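Local coordinates for thymidylate kinase (Ehrlichia chaffeensis, PDB 3LD9), which probably phosphorylates dTMP to dTDP at the expense of ATP, a step shared by the de novo and salvage routes to dTTP, at residues D80-S83 with E84-F88. Residues are numbered along the deposited sequence; the frame is centred on the assembly and turned at random.
Sequences DSLS and ELLFF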
loop_
_atom_site.group_PDB
_atom_site.type_symbol
_atom_site.label_atom_id
_atom_site.label_comp_id
_atom_site.label_asym_id
_atom_site.label_seq_id
_atom_site.Cartn_x
_atom_site.Cartn_y
_atom_site.Cartn_z
ATOM N N ASP A 80 14.021 -19.089 -9.225
ATOM C CA ASP A 80 15.411 -18.823 -9.614
ATOM C C ASP A 80 16.032 -17.919 -8.553
ATOM O O ASP A 80 15.408 -16.947 -8.114
ATOM C CB ASP A 80 15.450 -18.146 -10.978
ATOM C CG ASP A 80 16.828 -17.626 -11.344
ATOM O OD1 ASP A 80 17.643 -18.419 -11.856
ATOM O OD2 ASP A 80 17.096 -16.430 -11.134
ATOM N N SER A 81 17.250 -18.240 -8.122
ATOM C CA SER A 81 17.829 -17.513 -6.997
ATOM C C SER A 81 18.059 -16.032 -7.340
ATOM O O SER A 81 17.896 -15.172 -6.477
ATOM C CB SER A 81 19.125 -18.166 -6.551
ATOM O OG SER A 81 19.932 -18.386 -7.688
ATOM N N LEU A 82 18.416 -15.724 -8.586
ATOM C CA LEU A 82 18.582 -14.313 -8.979
ATOM C C LEU A 82 17.231 -13.557 -8.968
ATOM O O LEU A 82 17.146 -12.422 -8.516
ATOM C CB LEU A 82 19.321 -14.208 -10.319
ATOM C CG LEU A 82 19.631 -12.829 -10.912
ATOM C CD1 LEU A 82 20.564 -11.983 -9.993
ATOM C CD2 LEU A 82 20.283 -13.002 -12.280
ATOM N N SER A 83 16.165 -14.193 -9.438
ATOM C CA SER A 83 14.844 -13.615 -9.333
ATOM C C SER A 83 14.518 -13.320 -7.883
ATOM O O SER A 83 14.040 -12.208 -7.547
ATOM C CB SER A 83 13.801 -14.556 -9.953
ATOM O OG SER A 83 12.501 -14.000 -9.918
ATOM N N GLU A 84 14.796 -14.281 -6.998
ATOM C CA GLU A 84 14.419 -14.135 -5.598
ATOM C C GLU A 84 15.167 -12.962 -4.972
ATOM O O GLU A 84 14.582 -12.153 -4.247
ATOM C CB GLU A 84 14.669 -15.425 -4.815
ATOM C CG GLU A 84 14.335 -15.355 -3.305
ATOM C CD GLU A 84 14.719 -16.625 -2.549
ATOM O OE1 GLU A 84 15.556 -17.369 -3.035
ATOM O OE2 GLU A 84 14.205 -16.864 -1.450
ATOM N N LEU A 85 16.450 -12.857 -5.259
ATOM C CA LEU A 85 17.230 -11.705 -4.816
ATOM C C LEU A 85 16.563 -10.390 -5.261
ATOM O O LEU A 85 16.390 -9.478 -4.470
ATOM C CB LEU A 85 18.645 -11.792 -5.379
ATOM C CG LEU A 85 19.487 -10.522 -5.348
ATOM C CD1 LEU A 85 19.735 -10.099 -3.916
ATOM C CD2 LEU A 85 20.800 -10.788 -6.050
ATOM N N LEU A 86 16.179 -10.308 -6.526
ATOM C CA LEU A 86 15.641 -9.062 -7.039
ATOM C C LEU A 86 14.281 -8.760 -6.414
ATOM O O LEU A 86 13.967 -7.586 -6.157
ATOM C CB LEU A 86 15.584 -9.076 -8.573
ATOM C CG LEU A 86 17.009 -9.017 -9.181
ATOM C CD1 LEU A 86 17.043 -9.656 -10.560
ATOM C CD2 LEU A 86 17.609 -7.599 -9.213
ATOM N N PHE A 87 13.480 -9.782 -6.121
ATOM C CA PHE A 87 12.212 -9.504 -5.434
ATOM C C PHE A 87 12.524 -8.898 -4.074
ATOM O O PHE A 87 11.903 -7.894 -3.694
ATOM C CB PHE A 87 11.312 -10.726 -5.256
ATOM C CG PHE A 87 10.492 -11.058 -6.456
ATOM C CD1 PHE A 87 9.481 -10.230 -6.868
ATOM C CD2 PHE A 87 10.704 -12.249 -7.136
ATOM C CE1 PHE A 87 8.696 -10.558 -7.995
ATOM C CE2 PHE A 87 9.974 -12.580 -8.243
ATOM C CZ PHE A 87 8.963 -11.732 -8.682
ATOM N N PHE A 88 13.499 -9.455 -3.369
ATOM C CA PHE A 88 13.852 -8.937 -2.032
ATOM C C PHE A 88 14.407 -7.516 -2.079
ATOM O O PHE A 88 14.218 -6.752 -1.151
ATOM C CB PHE A 88 14.876 -9.808 -1.288
ATOM C CG PHE A 88 14.392 -11.185 -0.908
ATOM C CD1 PHE A 88 13.053 -11.479 -0.778
ATOM C CD2 PHE A 88 15.336 -12.184 -0.647
ATOM C CE1 PHE A 88 12.642 -12.764 -0.430
ATOM C CE2 PHE A 88 14.951 -13.462 -0.264
ATOM C CZ PHE A 88 13.589 -13.759 -0.170
HETATM O O HOH W 1 18.223 -16.673 -3.668
#
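An N-capped first turn opens helix 81-105 of this P-loop kinase fold, with Asp80 as the N-cap residue. Its backbone O takes the first i to i+4 bond, from Glu84 N at 3.0 Å, while its carboxylate folds back over the helix end and OD2 accepts Ser83 N through the anti lone pair, also at 3.0 Å. That same OD2 forms a salt bridge with Arg93 of the second subunit, so the cap is also part of the contact between subunits; the bridge would tend to favour the ionised carboxylate. The ladder continues with Leu85 N on Ser81 O, and a water donates one hydrogen bond to this carbonyl and another to Glu84 OE1, its oxygen 2.8 Å from OE1. The extended Glu84 chain, with CG anti to the backbone N (chi1 178°), carries the carboxylate to that water beside the first turn. On another side of the helix, Leu82 lies alongside Leu86, CG against CD1 at 4.1 Å, while Leu82 CD1 meets Leu85 CD2 where the two side chains cross obliquely; Leu85 and Leu86 both pack on Leu137 of helix 131-141. Ser83 and Phe87 belong to the side that meets Ala90 of the second subunit. Ser83 OG hydrogen-bonds to the backbone O of that Ala90 and approaches the Phe87 ring obliquely, 3.3 Å from CE2.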